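Local coordinates for VAO-type flavoprotein oxidase VAO615 (Myceliophthora thermophila, PDB 6F72) that is probably an oxidoreductase that binds FAD bicovalently and, once reduced, reacts rapidly with molecular oxygen, though its substrate is still unknown, at residues A[52-57]-A[124-129]; A[137-142]-A[169-174]; A[408-413]-A[477-482]; A[442-447]-A[492-497]. One frame throughout, in Å; residues are numbered along the deposited sequence.

Contact 1. Residues A[52-57]-A[124-129]. With NAG (2-acetamido-2-deoxy-beta-D-glucopyranose), chain D; NAG (2-acetamido-2-deoxy-beta-D-glucopyranose), chain B.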
loop_
_atom_site.group_PDB
_atom_site.type_symbol
_atom_site.label_atom_id
_atom_site.label_comp_id
_atom_site.label_asym_id
_atom_site.label_seq_id
_atom_site.Cartn_x
_atom_site.Cartn_y
_atom_site.Cartn_z
ATOM N N GLY A 52 -30.656 -0.883 3.889
ATOM C CA GLY A 52 -30.136 -0.476 5.201
ATOM C C GLY A 52 -28.618 -0.365 5.359
ATOM O O GLY A 52 -28.121 -0.228 6.483
ATOM N N HIS A 53 -27.883 -0.392 4.245
ATOM C CA HIS A 53 -26.408 -0.430 4.267
ATOM C C HIS A 53 -25.696 0.928 4.127
ATOM O O HIS A 53 -24.473 0.979 3.895
ATOM C CB HIS A 53 -25.877 -1.469 3.253
ATOM C CG HIS A 53 -26.081 -2.887 3.693
ATOM N ND1 HIS A 53 -27.262 -3.570 3.484
ATOM C CD2 HIS A 53 -25.264 -3.741 4.358
ATOM C CE1 HIS A 53 -27.161 -4.785 3.993
ATOM N NE2 HIS A 53 -25.958 -4.915 4.527
ATOM N N LEU A 54 -26.449 2.018 4.265
ATOM C CA LEU A 54 -25.858 3.346 4.465
ATOM C C LEU A 54 -25.529 3.565 5.941
ATOM O O LEU A 54 -26.336 3.235 6.825
ATOM C CB LEU A 54 -26.782 4.463 3.954
ATOM C CG LEU A 54 -26.216 5.875 3.746
ATOM C CD1 LEU A 54 -25.327 5.917 2.498
ATOM C CD2 LEU A 54 -27.332 6.901 3.643
ATOM N N ILE A 55 -24.330 4.094 6.185
ATOM C CA ILE A 55 -23.835 4.436 7.520
ATOM C C ILE A 55 -23.511 5.941 7.534
ATOM O O ILE A 55 -22.869 6.439 6.618
ATOM C CB ILE A 55 -22.575 3.604 7.907
ATOM C CG1 ILE A 55 -22.843 2.097 7.812
ATOM C CG2 ILE A 55 -22.078 3.962 9.312
ATOM C CD1 ILE A 55 -21.681 1.223 8.249
ATOM N N ALA A 56 -23.995 6.663 8.543
ATOM C CA ALA A 56 -23.514 8.020 8.845
ATOM C C ALA A 56 -22.181 7.852 9.570
ATOM O O ALA A 56 -22.097 7.114 10.559
ATOM C CB ALA A 56 -24.507 8.787 9.720
ATOM N N THR A 57 -21.135 8.501 9.065
ATOM C CA THR A 57 -19.817 8.362 9.662
ATOM C C THR A 57 -19.809 8.885 11.106
ATOM O O THR A 57 -20.261 9.994 11.395
ATOM C CB THR A 57 -18.728 9.075 8.836
ATOM O OG1 THR A 57 -18.784 8.617 7.482
ATOM C CG2 THR A 57 -17.345 8.815 9.412
ATOM N N PRO A 124 -15.285 10.825 5.116
ATOM C CA PRO A 124 -16.520 10.932 4.318
ATOM C C PRO A 124 -17.737 11.148 5.228
ATOM O O PRO A 124 -17.716 10.695 6.365
ATOM C CB PRO A 124 -16.629 9.543 3.658
ATOM C CG PRO A 124 -15.978 8.624 4.642
ATOM C CD PRO A 124 -14.825 9.423 5.211
ATOM N N SER A 125 -18.778 11.813 4.724
ATOM C CA SER A 125 -20.036 12.008 5.456
ATOM C C SER A 125 -20.859 10.727 5.646
ATOM O O SER A 125 -21.443 10.507 6.712
ATOM C CB SER A 125 -20.894 13.033 4.732
ATOM O OG SER A 125 -20.289 14.302 4.753
ATOM N N TYR A 126 -20.938 9.913 4.591
ATOM C CA TYR A 126 -21.707 8.656 4.587
ATOM C C TYR A 126 -20.902 7.532 3.948
ATOM O O TYR A 126 -20.100 7.767 3.031
ATOM C CB TYR A 126 -23.028 8.816 3.829
ATOM C CG TYR A 126 -24.036 9.687 4.535
ATOM C CD1 TYR A 126 -24.938 9.142 5.463
ATOM C CD2 TYR A 126 -24.094 11.062 4.276
ATOM C CE1 TYR A 126 -25.864 9.952 6.118
ATOM C CE2 TYR A 126 -25.002 11.878 4.926
ATOM C CZ TYR A 126 -25.892 11.322 5.834
ATOM O OH TYR A 126 -26.790 12.160 6.459
ATOM N N VAL A 127 -21.143 6.316 4.433
ATOM C CA VAL A 127 -20.374 5.130 4.048
ATOM C C VAL A 127 -21.338 4.058 3.519
ATOM O O VAL A 127 -22.253 3.623 4.242
ATOM C CB VAL A 127 -19.568 4.584 5.261
ATOM C CG1 VAL A 127 -18.871 3.272 4.927
ATOM C CG2 VAL A 127 -18.570 5.618 5.788
ATOM N N VAL A 128 -21.140 3.646 2.264
ATOM C CA VAL A 128 -21.923 2.535 1.671
ATOM C C VAL A 128 -21.263 1.213 2.050
ATOM O O VAL A 128 -20.162 0.911 1.578
ATOM C CB VAL A 128 -22.059 2.643 0.134
ATOM C CG1 VAL A 128 -22.885 1.477 -0.421
ATOM C CG2 VAL A 128 -22.697 3.962 -0.256
ATOM N N ASN A 129 -21.928 0.442 2.910
ATOM C CA ASN A 129 -21.421 -0.850 3.349
ATOM C C ASN A 129 -21.753 -1.874 2.256
ATOM O O ASN A 129 -22.764 -2.584 2.333
ATOM C CB ASN A 129 -22.009 -1.208 4.722
ATOM C CG ASN A 129 -21.595 -2.585 5.220
ATOM O OD1 ASN A 129 -20.731 -3.260 4.638
ATOM N ND2 ASN A 129 -22.224 -3.005 6.322
HETATM C C1 NAG D . -22.017 -4.281 6.960
HETATM C C2 NAG D . -22.096 -4.467 8.485
HETATM C C3 NAG D . -21.825 -5.928 8.853
HETATM C C4 NAG D . -22.776 -6.890 8.123
HETATM C C5 NAG D . -22.634 -6.640 6.616
HETATM C C6 NAG D . -23.566 -7.512 5.771
HETATM C C7 NAG D . -21.463 -2.390 9.675
HETATM C C8 NAG D . -20.345 -1.705 10.404
HETATM N N2 NAG D . -21.170 -3.611 9.215
HETATM O O3 NAG D . -21.908 -6.108 10.272
HETATM O O4 NAG D . -22.404 -8.246 8.405
HETATM O O5 NAG D . -22.864 -5.252 6.306
HETATM O O6 NAG D . -24.898 -6.983 5.779
HETATM O O7 NAG D . -22.548 -1.846 9.514
HETATM C C1 NAG B . -30.097 3.066 7.367
HETATM C C2 NAG B . -29.688 3.788 8.664
HETATM C C3 NAG B . -29.156 2.774 9.673
HETATM C C4 NAG B . -30.182 1.676 9.982
HETATM C C5 NAG B . -30.821 1.060 8.719
HETATM C C6 NAG B . -32.236 0.572 9.028
HETATM C C7 NAG B . -28.940 6.056 7.969
HETATM C C8 NAG B . -27.726 6.914 7.756
HETATM N N2 NAG B . -28.687 4.813 8.397
HETATM O O3 NAG B . -28.812 3.449 10.884
HETATM O O4 NAG B . -29.564 0.655 10.796
HETATM O O5 NAG B . -30.985 1.955 7.598
HETATM O O6 NAG B . -32.191 -0.663 9.749
HETATM O O7 NAG B . -30.063 6.488 7.749
#

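Contact 2. Residues A[137-142]-A[169-174]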
loop_
_atom_site.group_PDB
_atom_site.type_symbol
_atom_site.label_atom_id
_atom_site.label_comp_id
_atom_site.label_asym_id
_atom_site.label_seq_id
_atom_site.Cartn_x
_atom_site.Cartn_y
_atom_site.Cartn_z
ATOM N N GLN A 137 -23.762 0.266 -7.843
ATOM C CA GLN A 137 -24.592 0.861 -8.890
ATOM C C GLN A 137 -25.563 1.896 -8.320
ATOM O O GLN A 137 -25.705 2.985 -8.880
ATOM C CB GLN A 137 -25.353 -0.224 -9.657
ATOM C CG GLN A 137 -24.476 -1.062 -10.589
ATOM C CD GLN A 137 -25.146 -2.354 -11.057
ATOM O OE1 GLN A 137 -26.078 -2.862 -10.422
ATOM N NE2 GLN A 137 -24.654 -2.901 -12.173
ATOM N N ALA A 138 -26.212 1.547 -7.208
ATOM C CA ALA A 138 -27.123 2.451 -6.499
ATOM C C ALA A 138 -26.409 3.713 -6.006
ATOM O O ALA A 138 -26.878 4.830 -6.260
ATOM C CB ALA A 138 -27.794 1.728 -5.338
ATOM N N ALA A 139 -25.275 3.523 -5.328
ATOM C CA ALA A 139 -24.494 4.628 -4.771
ATOM C C ALA A 139 -23.960 5.577 -5.841
ATOM O O ALA A 139 -24.027 6.805 -5.672
ATOM C CB ALA A 139 -23.367 4.104 -3.902
ATOM N N LEU A 140 -23.462 4.998 -6.939
ATOM C CA LEU A 140 -23.004 5.760 -8.105
ATOM C C LEU A 140 -24.136 6.567 -8.736
ATOM O O LEU A 140 -23.951 7.738 -9.056
ATOM C CB LEU A 140 -22.344 4.845 -9.151
ATOM C CG LEU A 140 -21.010 4.144 -8.850
ATOM C CD1 LEU A 140 -20.678 3.122 -9.931
ATOM C CD2 LEU A 140 -19.857 5.128 -8.704
ATOM N N LYS A 141 -25.310 5.952 -8.892
ATOM C CA LYS A 141 -26.471 6.654 -9.456
ATOM C C LYS A 141 -26.863 7.834 -8.575
ATOM O O LYS A 141 -27.111 8.938 -9.077
ATOM C CB LYS A 141 -27.683 5.727 -9.631
ATOM C CG LYS A 141 -27.593 4.822 -10.832
ATOM C CD LYS A 141 -28.954 4.631 -11.485
ATOM C CE LYS A 141 -28.807 4.120 -12.913
ATOM N NZ LYS A 141 -27.903 4.975 -13.744
ATOM N N PHE A 142 -26.910 7.581 -7.267
ATOM C CA PHE A 142 -27.262 8.586 -6.275
ATOM C C PHE A 142 -26.265 9.742 -6.278
ATOM O O PHE A 142 -26.669 10.913 -6.333
ATOM C CB PHE A 142 -27.339 7.954 -4.882
ATOM C CG PHE A 142 -27.659 8.934 -3.782
ATOM C CD1 PHE A 142 -26.641 9.627 -3.120
ATOM C CD2 PHE A 142 -28.983 9.175 -3.411
ATOM C CE1 PHE A 142 -26.943 10.531 -2.109
ATOM C CE2 PHE A 142 -29.282 10.076 -2.406
ATOM C CZ PHE A 142 -28.260 10.755 -1.755
ATOM N N LEU A 169 -19.439 10.511 -0.228
ATOM C CA LEU A 169 -20.049 9.204 -0.079
ATOM C C LEU A 169 -18.974 8.173 -0.395
ATOM O O LEU A 169 -18.394 8.198 -1.487
ATOM C CB LEU A 169 -21.233 9.055 -1.044
ATOM C CG LEU A 169 -22.017 7.741 -1.016
ATOM C CD1 LEU A 169 -22.773 7.607 0.292
ATOM C CD2 LEU A 169 -22.960 7.660 -2.204
ATOM N N SER A 170 -18.704 7.286 0.560
ATOM C CA SER A 170 -17.627 6.306 0.416
ATOM C C SER A 170 -18.153 4.914 0.099
ATOM O O SER A 170 -19.080 4.430 0.748
ATOM C CB SER A 170 -16.748 6.262 1.671
ATOM O OG SER A 170 -15.863 5.146 1.653
ATOM N N LEU A 171 -17.549 4.279 -0.904
ATOM C CA LEU A 171 -17.843 2.891 -1.223
ATOM C C LEU A 171 -16.896 2.055 -0.400
ATOM O O LEU A 171 -15.689 1.999 -0.661
ATOM C CB LEU A 171 -17.706 2.613 -2.721
ATOM C CG LEU A 171 -18.531 3.542 -3.614
ATOM C CD1 LEU A 171 -18.147 3.399 -5.073
ATOM C CD2 LEU A 171 -20.023 3.310 -3.400
ATOM N N TRP A 172 -17.456 1.442 0.633
ATOM C CA TRP A 172 -16.662 0.728 1.611
ATOM C C TRP A 172 -16.678 -0.736 1.242
ATOM O O TRP A 172 -17.704 -1.390 1.364
ATOM C CB TRP A 172 -17.203 0.983 3.029
ATOM C CG TRP A 172 -16.417 0.372 4.152
ATOM C CD1 TRP A 172 -15.063 0.332 4.273
ATOM C CD2 TRP A 172 -16.941 -0.238 5.343
ATOM N NE1 TRP A 172 -14.698 -0.282 5.445
ATOM C CE2 TRP A 172 -15.829 -0.636 6.131
ATOM C CE3 TRP A 172 -18.239 -0.492 5.822
ATOM C CZ2 TRP A 172 -15.969 -1.281 7.373
ATOM C CZ3 TRP A 172 -18.381 -1.137 7.068
ATOM C CH2 TRP A 172 -17.241 -1.526 7.822
ATOM N N MET A 173 -15.521 -1.230 0.811
ATOM C CA MET A 173 -15.361 -2.537 0.168
ATOM C C MET A 173 -14.862 -3.611 1.116
ATOM O O MET A 173 -14.762 -4.783 0.725
ATOM C CB MET A 173 -14.346 -2.435 -1.001
ATOM C CG MET A 173 -14.555 -1.241 -1.914
ATOM S SD MET A 173 -16.251 -1.097 -2.525
ATOM C CE MET A 173 -16.243 -2.453 -3.681
ATOM N N HIS A 174 -14.563 -3.201 2.346
ATOM C CA HIS A 174 -13.943 -4.031 3.393
ATOM C C HIS A 174 -14.577 -5.396 3.645
ATOM O O HIS A 174 -13.876 -6.351 3.992
ATOM C CB HIS A 174 -13.910 -3.232 4.713
ATOM C CG HIS A 174 -13.396 -3.998 5.895
ATOM N ND1 HIS A 174 -12.151 -4.590 5.919
ATOM C CD2 HIS A 174 -13.951 -4.243 7.105
ATOM C CE1 HIS A 174 -11.971 -5.189 7.084
ATOM N NE2 HIS A 174 -13.046 -4.985 7.826
#

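Contact 3. Residues A[408-413]-A[477-482]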
loop_
_atom_site.group_PDB
_atom_site.type_symbol
_atom_site.label_atom_id
_atom_site.label_comp_id
_atom_site.label_asym_id
_atom_site.label_seq_id
_atom_site.Cartn_x
_atom_site.Cartn_y
_atom_site.Cartn_z
ATOM N N ALA A 408 3.622 -0.811 12.443
ATOM C CA ALA A 408 3.529 0.617 12.741
ATOM C C ALA A 408 3.069 1.400 11.526
ATOM O O ALA A 408 3.404 1.044 10.390
ATOM C CB ALA A 408 4.869 1.143 13.228
ATOM N N TYR A 409 2.264 2.428 11.763
ATOM C CA TYR A 409 1.823 3.291 10.691
ATOM C C TYR A 409 2.562 4.604 10.745
ATOM O O TYR A 409 2.358 5.413 11.668
ATOM C CB TYR A 409 0.320 3.549 10.712
ATOM C CG TYR A 409 -0.159 4.125 9.404
ATOM C CD1 TYR A 409 -0.024 5.498 9.122
ATOM C CD2 TYR A 409 -0.722 3.289 8.420
ATOM C CE1 TYR A 409 -0.440 6.026 7.914
ATOM C CE2 TYR A 409 -1.150 3.807 7.206
ATOM C CZ TYR A 409 -1.010 5.162 6.948
ATOM O OH TYR A 409 -1.431 5.653 5.739
ATOM N N PHE A 410 3.415 4.811 9.748
ATOM C CA PHE A 410 4.135 6.067 9.579
ATOM C C PHE A 410 3.490 6.841 8.425
ATOM O O PHE A 410 3.549 6.397 7.284
ATOM C CB PHE A 410 5.599 5.806 9.261
ATOM C CG PHE A 410 6.310 4.907 10.239
ATOM C CD1 PHE A 410 6.467 5.273 11.576
ATOM C CD2 PHE A 410 6.886 3.706 9.802
ATOM C CE1 PHE A 410 7.159 4.451 12.466
ATOM C CE2 PHE A 410 7.583 2.883 10.684
ATOM C CZ PHE A 410 7.717 3.255 12.022
ATOM N N PRO A 411 2.853 7.988 8.716
ATOM C CA PRO A 411 2.059 8.762 7.740
ATOM C C PRO A 411 2.856 9.624 6.752
ATOM O O PRO A 411 2.258 10.309 5.898
ATOM C CB PRO A 411 1.223 9.673 8.638
ATOM C CG PRO A 411 2.081 9.884 9.838
ATOM C CD PRO A 411 2.777 8.578 10.069
ATOM N N PHE A 412 4.179 9.622 6.900
ATOM C CA PHE A 412 5.080 10.345 6.003
ATOM C C PHE A 412 6.008 9.346 5.297
ATOM O O PHE A 412 7.241 9.420 5.421
ATOM C CB PHE A 412 5.869 11.437 6.755
ATOM C CG PHE A 412 5.021 12.282 7.676
ATOM C CD1 PHE A 412 4.117 13.225 7.166
ATOM C CD2 PHE A 412 5.112 12.128 9.060
ATOM C CE1 PHE A 412 3.331 13.993 8.022
ATOM C CE2 PHE A 412 4.329 12.893 9.916
ATOM C CZ PHE A 412 3.447 13.834 9.398
ATOM N N THR A 413 5.390 8.418 4.558
ATOM C CA THR A 413 6.102 7.357 3.863
ATOM C C THR A 413 6.488 7.862 2.477
ATOM O O THR A 413 5.660 8.406 1.742
ATOM C CB THR A 413 5.265 6.045 3.784
ATOM O OG1 THR A 413 5.130 5.474 5.094
ATOM C CG2 THR A 413 5.919 5.003 2.879
ATOM N N ALA A 477 11.736 2.515 1.596
ATOM C CA ALA A 477 10.693 3.394 2.080
ATOM C C ALA A 477 11.098 4.194 3.348
ATOM O O ALA A 477 10.702 3.820 4.474
ATOM C CB ALA A 477 9.412 2.603 2.315
ATOM N N PRO A 478 11.860 5.300 3.181
ATOM C CA PRO A 478 12.023 6.218 4.328
ATOM C C PRO A 478 10.677 6.757 4.804
ATOM O O PRO A 478 9.961 7.413 4.039
ATOM C CB PRO A 478 12.903 7.330 3.757
ATOM C CG PRO A 478 13.740 6.618 2.761
ATOM C CD PRO A 478 12.769 5.679 2.084
ATOM N N ALA A 479 10.335 6.446 6.052
ATOM C CA ALA A 479 9.011 6.752 6.575
ATOM C C ALA A 479 9.100 7.549 7.874
ATOM O O ALA A 479 9.752 7.125 8.834
ATOM C CB ALA A 479 8.199 5.475 6.766
ATOM N N GLY A 480 8.435 8.700 7.868
ATOM C CA GLY A 480 8.358 9.592 9.020
ATOM C C GLY A 480 7.230 9.203 9.942
ATOM O O GLY A 480 6.066 9.056 9.514
ATOM N N SER A 481 7.581 9.024 11.211
ATOM C CA SER A 481 6.608 8.737 12.262
ATOM C C SER A 481 5.783 9.969 12.594
ATOM O O SER A 481 6.199 11.099 12.334
ATOM C CB SER A 481 7.309 8.189 13.502
ATOM O OG SER A 481 8.429 8.989 13.820
ATOM N N TRP A 482 4.590 9.733 13.126
ATOM C CA TRP A 482 3.765 10.795 13.695
ATOM C C TRP A 482 4.164 10.991 15.159
ATOM O O TRP A 482 4.664 10.063 15.807
ATOM C CB TRP A 482 2.304 10.406 13.583
ATOM C CG TRP A 482 1.336 11.436 14.003
ATOM C CD1 TRP A 482 0.732 11.534 15.223
ATOM C CD2 TRP A 482 0.822 12.513 13.208
ATOM N NE1 TRP A 482 -0.117 12.600 15.237
ATOM C CE2 TRP A 482 -0.094 13.221 14.019
ATOM C CE3 TRP A 482 1.043 12.951 11.892
ATOM C CZ2 TRP A 482 -0.799 14.347 13.561
ATOM C CZ3 TRP A 482 0.340 14.074 11.433
ATOM C CH2 TRP A 482 -0.572 14.759 12.274
#

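Contact 4. Residues A[442-447]-A[492-497]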
loop_
_atom_site.group_PDB
_atom_site.type_symbol
_atom_site.label_atom_id
_atom_site.label_comp_id
_atom_site.label_asym_id
_atom_site.label_seq_id
_atom_site.Cartn_x
_atom_site.Cartn_y
_atom_site.Cartn_z
ATOM N N VAL A 442 18.313 11.891 9.916
ATOM C CA VAL A 442 16.992 12.481 10.115
ATOM C C VAL A 442 16.217 11.536 11.061
ATOM O O VAL A 442 15.694 10.514 10.611
ATOM C CB VAL A 442 16.253 12.704 8.758
ATOM C CG1 VAL A 442 15.034 13.594 8.943
ATOM C CG2 VAL A 442 17.176 13.326 7.715
ATOM N N PRO A 443 16.150 11.865 12.377
ATOM C CA PRO A 443 15.675 10.888 13.392
ATOM C C PRO A 443 14.213 10.420 13.257
ATOM O O PRO A 443 13.887 9.282 13.654
ATOM C CB PRO A 443 15.915 11.617 14.726
ATOM C CG PRO A 443 16.884 12.700 14.402
ATOM C CD PRO A 443 16.525 13.138 13.016
ATOM N N ALA A 444 13.346 11.265 12.697
ATOM C CA ALA A 444 11.964 10.849 12.408
ATOM C C ALA A 444 11.821 9.847 11.226
ATOM O O ALA A 444 10.793 9.182 11.083
ATOM C CB ALA A 444 11.091 12.075 12.186
ATOM N N PHE A 445 12.862 9.735 10.400
ATOM C CA PHE A 445 12.825 8.917 9.189
ATOM C C PHE A 445 13.833 7.763 9.201
ATOM O O PHE A 445 13.978 7.042 8.194
ATOM C CB PHE A 445 13.032 9.806 7.961
ATOM C CG PHE A 445 11.885 10.746 7.683
ATOM C CD1 PHE A 445 11.756 11.953 8.380
ATOM C CD2 PHE A 445 10.948 10.442 6.704
ATOM C CE1 PHE A 445 10.701 12.822 8.114
ATOM C CE2 PHE A 445 9.898 11.316 6.422
ATOM C CZ PHE A 445 9.770 12.503 7.132
ATOM N N SER A 446 14.489 7.569 10.348
ATOM C CA SER A 446 15.498 6.523 10.544
ATOM C C SER A 446 15.120 5.653 11.759
ATOM O O SER A 446 14.618 6.200 12.727
ATOM C CB SER A 446 16.876 7.162 10.730
ATOM O OG SER A 446 17.874 6.211 11.073
ATOM N N PRO A 447 15.287 4.320 11.719
ATOM C CA PRO A 447 15.661 3.550 10.515
ATOM C C PRO A 447 14.538 3.524 9.483
ATOM O O PRO A 447 13.459 4.083 9.721
ATOM C CB PRO A 447 15.909 2.134 11.058
ATOM C CG PRO A 447 15.163 2.072 12.355
ATOM C CD PRO A 447 15.182 3.461 12.915
ATOM N N ALA A 492 2.651 19.298 10.135
ATOM C CA ALA A 492 2.452 19.911 8.821
ATOM C C ALA A 492 3.804 20.211 8.167
ATOM O O ALA A 492 3.967 20.031 6.954
ATOM C CB ALA A 492 1.602 21.171 8.916
ATOM N N ALA A 493 4.760 20.635 8.991
ATOM C CA ALA A 493 6.124 20.882 8.552
ATOM C C ALA A 493 6.833 19.583 8.193
ATOM O O ALA A 493 7.586 19.558 7.220
ATOM C CB ALA A 493 6.907 21.661 9.606
ATOM N N ARG A 494 6.588 18.511 8.954
ATOM C CA ARG A 494 7.135 17.181 8.627
ATOM C C ARG A 494 6.591 16.644 7.275
ATOM O O ARG A 494 7.340 16.061 6.442
ATOM C CB ARG A 494 6.895 16.196 9.776
ATOM C CG ARG A 494 7.679 14.895 9.649
ATOM C CD ARG A 494 7.600 14.049 10.910
ATOM N NE ARG A 494 8.481 14.553 11.955
ATOM C CZ ARG A 494 8.545 14.079 13.201
ATOM N NH1 ARG A 494 7.793 13.052 13.594
ATOM N NH2 ARG A 494 9.394 14.633 14.059
ATOM N N ASP A 495 5.290 16.867 7.073
ATOM C CA ASP A 495 4.603 16.604 5.807
ATOM C C ASP A 495 5.301 17.309 4.613
ATOM O O ASP A 495 5.652 16.643 3.613
ATOM C CB ASP A 495 3.122 17.015 5.932
ATOM C CG ASP A 495 2.192 16.163 5.092
ATOM O OD1 ASP A 495 2.559 15.013 4.749
ATOM O OD2 ASP A 495 1.068 16.646 4.799
ATOM N N ARG A 496 5.511 18.626 4.715
ATOM C CA ARG A 496 6.175 19.384 3.646
ATOM C C ARG A 496 7.652 19.026 3.479
ATOM O O ARG A 496 8.151 18.951 2.338
ATOM C CB ARG A 496 5.987 20.897 3.792
ATOM C CG ARG A 496 4.535 21.359 3.634
ATOM C CD ARG A 496 4.396 22.868 3.805
ATOM N NE ARG A 496 5.116 23.368 4.990
ATOM C CZ ARG A 496 4.602 23.519 6.218
ATOM N NH1 ARG A 496 3.331 23.241 6.480
ATOM N NH2 ARG A 496 5.378 23.964 7.189
ATOM N N TYR A 497 8.344 18.787 4.598
ATOM C CA TYR A 497 9.702 18.238 4.558
ATOM C C TYR A 497 9.773 16.955 3.715
ATOM O O TYR A 497 10.655 16.831 2.853
ATOM C CB TYR A 497 10.275 17.981 5.958
ATOM C CG TYR A 497 11.560 17.174 5.918
ATOM C CD1 TYR A 497 12.783 17.773 5.562
ATOM C CD2 TYR A 497 11.550 15.806 6.209
ATOM C CE1 TYR A 497 13.955 17.016 5.496
ATOM C CE2 TYR A 497 12.706 15.047 6.165
ATOM C CZ TYR A 497 13.897 15.640 5.791
ATOM O OH TYR A 497 15.029 14.858 5.746
#

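Contact 1. Residues A[52-57]-A[124-129]
The hydroxyl of Thr57 donates to the backbone carbonyl of Pro124, with OG1 only 2.6 Å from O and standing above the carbonyl plane. A chi1 of -54° sets OG1 anti to threonine's own carbonyl carbon, which swings it to that oxygen, while the amide N of the same Thr57 bonds Ser125 O at 3.1 Å. One residue thus fastens this end of the antiparallel pair formed by strands 54-56 and 126-129. In the middle, Ile55 and Val127 are a hydrogen-bonded pair, exchanging two backbone bonds, and Asn129 N donates to His53 O with an N-H...O angle of 168°. Beta-branched residues suit this extended backbone, and Ile55 CB meets Val127 CB at 4.1 Å. On the other face Leu54 CD2 lies 3.8 Å from Tyr126 CD1, and the small Ala56 leaves room for the phenol, which also stacks with Trp43. Two sugars flank the pair. The chain D N-acetylglucosamine is covalently joined through C1 to Asn129 ND2, and its O6 is hydrogen-bonded to His53 NE2 (2.6 Å) at the edge of the imidazole. The chain B sugar sets its acetyl methyl C8 at the edge of the Tyr126 ring and gives a weak hydrogen bond from N2 to Leu54 O. Polar atoms and the apolar parts of Ile55 and Tyr126 alike meet sugar at this edge of the four-stranded sheet, while Leu54 also packs inward on Leu169 and Trp43.

Contact 2. Residues A[137-142]-A[169-174]
Ala139 and Leu171 meet where a helix packs on a beta sheet, in a beta-alpha-beta crossover of the FAD-binding domain. Strand 126-129 leads into helix 133-146, which returns the chain to strand 150-153, and strand 169-172 fills the place between those two parallel strands, beneath the helix. The helix and strand segments run nearly antiparallel to each other, at 166°, with axes 9.7 Å apart. The cross-segment contacts are apolar. Leu169 and Leu171, two positions apart and so on the same face of the strand, both point to the helix, and Ala139 points back at them. Its lone methyl suits the place, since it fits between the two leucine side chains with little room to spare. Leu169 carries its CG anti to the backbone N (chi1 -179°), which brings CD2 to 4.0 Å from Ala139 CB and to 4.3 Å from Phe142 CD1 on the next turn of the helix. At the other flank Leu140 CD2 approaches Leu171 CD1 at 4.4 Å, a looser touch. The backbone bonds stay within the helix, where Lys141 N bonds Gln137 O and Phe142 N bonds Ala138 O, or within the sheet, where Leu169 and Leu171 bond Val151 of strand 150-153. The tightest point is the methyl of Ala139, whose CB sits 3.5 Å from Leu171 CD2, closer than carbons usually pack.

Contact 3. Residues A[408-413]-A[477-482]
Phe412 lies against Gly480, Ser481 and Trp482 along its whole length. Its CB is 3.6 Å from Gly480 O; a CB on Gly480 would stand about 3.0 Å from Phe412 CB, a clash, so glycine suits the position. With CG anti to the carbonyl carbon (chi1 -46°), the ring runs along the partner chain. CD2 comes 3.2 Å from Gly480 O, CE2 lies 3.5 Å from Ser481 O, which sits at the ring edge, and CZ ends 3.6 Å from Trp482 CE3. The two aromatic rings meet rim to rim with planes only 18° apart, neither over the other, while Pro411 CG rests over a face of the Phe412 ring, toward its rim. Trimming Phe412 to an alanine would probably open a gap next to Pro411 and the Trp482 rim, where CE3 and CZ3 would lose the CZ they pack on. The backbones join through Gly480 N to Phe412 O (2.8 Å) and a longer return bond. Phe410 CB and Thr413 OG1 both touch the Ala479 methyl, and that hydroxyl donates to Phe410 O. This antiparallel pairing edges the seven-stranded sheet of what is probably the substrate-binding domain, as in other VAO-type oxidases.

Contact 4. Residues A[442-447]-A[492-497]
A type I beta turn from Val442 to Phe445, closed by Phe445 N bonding Val442 O at 2.9 Å, faces one side of the helical segment 492-497. Val442, Ala444 and Phe445 meet Arg494 and Tyr497, which stand three residues apart and so lie on the same side of the helix. Tyr497 has its CG anti to the backbone N (chi1 169°), which extends the phenol toward the turn. Its edge points at the face of Phe445 in an offset edge-to-face pair, with centroids 5.4 Å apart, planes at 63° and Tyr497 CE2 3.6 Å from Phe445 CE1. Beyond the ring, Tyr497 OH comes up to the two methyls of Val442, 3.3 Å from CG2. A leucine in its place would probably leave Phe445 without its edge-to-face partner and open a gap beyond the Val442 methyls, where the hydroxyl now lies. The Arg494 chain bends at its third torsion (chi3 -78°), and its guanidinium lies flat beneath Ala444, whose CB is 3.4 Å from CZ and over the centre of the group. Methyl-on-guanidinium packing leaves the edge N-H groups for polar partners, and NH1 donates to Ser481 O. The turn follows helix 426-439 and precedes strand 448-452. Behind it Phe445 also touches Phe412 and Asn414 of strand 412-419, and Leu502 further along helix 488-508, so that its ring is wedged between sheet and helix.

Contacts 1, 2 and 3 are buried, and contact 4 lies at the surface. Contacts 1 and 2 share the four-stranded sheet of the FAD-binding domain: strands 126-129 and 169-172 are neighbours, joined through Val128 N and Ser170 O, and helix 133-146 follows the first in the chain. Contact 1 is a backbone ladder bordered by carbohydrate; contact 2 is apolar packing. Contacts 3 and 4, whose centres lie 8 Å apart, interlock at the edge of the seven-stranded sheet, where contact 4 sets the 442-447 turn against helix 488-508 and Ala444 O bonds Ser481 N. Aromatic rings carry both, with a charged group added at the surface. The centres of the two pairs lie about 29 to 35 Å apart.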